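Local coordinates for PTS system, cellobiose-specific IIA component (Bacillus anthracis, PDB 3K1S), which probably carries a phosphoryl group as the IIA component of the cellobiose-specific phosphotransferase system, relaying it toward the sugar-transporting components, at residues 57-60 with 61-64. Residues are numbered along the deposited sequence; the frame is centred on the assembly and turned at random.
Sequences HFQT and ELIQ
Gln59 and Ile63 meet one turn apart on the alpha-helix 38-67, part of the all-alpha, spectrin repeat-like fold of this lactose/cellobiose-type IIA subunit. Their side chains cross at a slant. The amide nitrogen NE2 of Gln59 lies 3.9 Å from CD1 of Ile63, a van der Waals contact. Gln59 places CG anti to its own N (chi1 -165°), then bends at chi2, which carries the amide forward along the helix toward Ile63. The other branch of that amide, OE1, reaches CD2 of Leu62 at 4.2 Å and accepts a hydrogen bond from NE2 of Gln82 on helix 76-108. The Gln82 bond probably helps fix the amide's rotation; NE2 of Gln59 is also hydrogen-bonded outside residues 57-64. Leu62, buried like Gln59, packs on Leu78 and Gln82 of that helix. Gln59 packs on His80 of the second subunit, Leu62 and Ile63 on its Val76. This face thus meets helix 76-108 and the second subunit. Phe58 starts away from residues 61-64 and packs on Gln14, Leu15 and Asn18 of helix 10-34. On the exposed side, the end of Glu61 leads away from residues 57-60 and its OE2 forms a salt bridge with Arg68. OG1 of Thr60 is hydrogen-bonded to His56 O. Ile63 N donates to Gln59 O at 2.9 Å. The N-H...O angle is 173°. CG1 of Ile63 lies 3.3 Å from the same Gln59 O.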
# COMPACT_ATOMS: atom_id res chain seq x y z
N HIS A 57 -10.57 -2.08 15.54
CA HIS A 57 -11.82 -1.92 16.29
C HIS A 57 -12.83 -1.00 15.59
O HIS A 57 -14.02 -1.32 15.56
CB HIS A 57 -11.55 -1.44 17.72
CG HIS A 57 -10.82 -2.44 18.57
ND1 HIS A 57 -11.23 -3.76 18.68
CD2 HIS A 57 -9.72 -2.32 19.35
CE1 HIS A 57 -10.40 -4.40 19.49
NE2 HIS A 57 -9.48 -3.55 19.91
N PHE A 58 -12.35 0.12 15.04
CA PHE A 58 -13.22 1.06 14.31
C PHE A 58 -13.67 0.47 12.98
O PHE A 58 -14.81 0.69 12.54
CB PHE A 58 -12.50 2.40 14.05
CG PHE A 58 -12.08 3.11 15.31
CD1 PHE A 58 -12.98 3.88 16.03
CD2 PHE A 58 -10.76 3.02 15.76
CE1 PHE A 58 -12.59 4.54 17.20
CE2 PHE A 58 -10.37 3.67 16.92
CZ PHE A 58 -11.29 4.43 17.65
N GLN A 59 -12.78 -0.27 12.33
CA GLN A 59 -13.08 -0.93 11.07
C GLN A 59 -14.30 -1.86 11.17
O GLN A 59 -15.24 -1.75 10.38
CB GLN A 59 -11.86 -1.73 10.58
CG GLN A 59 -11.94 -2.17 9.12
CD GLN A 59 -12.15 -1.00 8.18
OE1 GLN A 59 -12.09 0.16 8.59
NE2 GLN A 59 -12.40 -1.30 6.90
N THR A 60 -14.26 -2.76 12.15
CA THR A 60 -15.34 -3.74 12.34
C THR A 60 -16.67 -3.03 12.58
O THR A 60 -17.67 -3.36 11.94
CB THR A 60 -15.03 -4.71 13.50
OG1 THR A 60 -13.65 -5.07 13.46
CG2 THR A 60 -15.89 -5.96 13.39
N GLU A 61 -16.67 -2.06 13.48
CA GLU A 61 -17.87 -1.26 13.75
C GLU A 61 -18.40 -0.57 12.50
O GLU A 61 -19.61 -0.43 12.32
CB GLU A 61 -17.59 -0.22 14.84
CG GLU A 61 -18.81 0.62 15.20
CD GLU A 61 -20.04 -0.22 15.48
OE1 GLU A 61 -19.95 -1.13 16.34
OE2 GLU A 61 -21.10 0.02 14.85
N LEU A 62 -17.49 -0.13 11.64
CA LEU A 62 -17.84 0.60 10.44
C LEU A 62 -18.51 -0.34 9.43
O LEU A 62 -19.63 -0.08 9.00
CB LEU A 62 -16.60 1.27 9.85
CG LEU A 62 -16.72 2.36 8.78
CD1 LEU A 62 -17.56 3.54 9.26
CD2 LEU A 62 -15.33 2.83 8.37
N ILE A 63 -17.83 -1.43 9.10
CA ILE A 63 -18.38 -2.45 8.21
C ILE A 63 -19.74 -2.96 8.71
O ILE A 63 -20.70 -3.03 7.93
CB ILE A 63 -17.40 -3.65 8.01
CG1 ILE A 63 -16.03 -3.17 7.49
CG2 ILE A 63 -18.01 -4.72 7.10
CD1 ILE A 63 -16.10 -2.24 6.29
N GLN A 64 -19.81 -3.30 9.99
CA GLN A 64 -21.05 -3.84 10.57
C GLN A 64 -22.22 -2.84 10.50
O GLN A 64 -23.34 -3.23 10.18
CB GLN A 64 -20.82 -4.34 11.99
CG GLN A 64 -21.98 -5.17 12.57
CD GLN A 64 -22.36 -6.39 11.72
OE1 GLN A 64 -21.57 -6.86 10.89
NE2 GLN A 64 -23.57 -6.89 11.93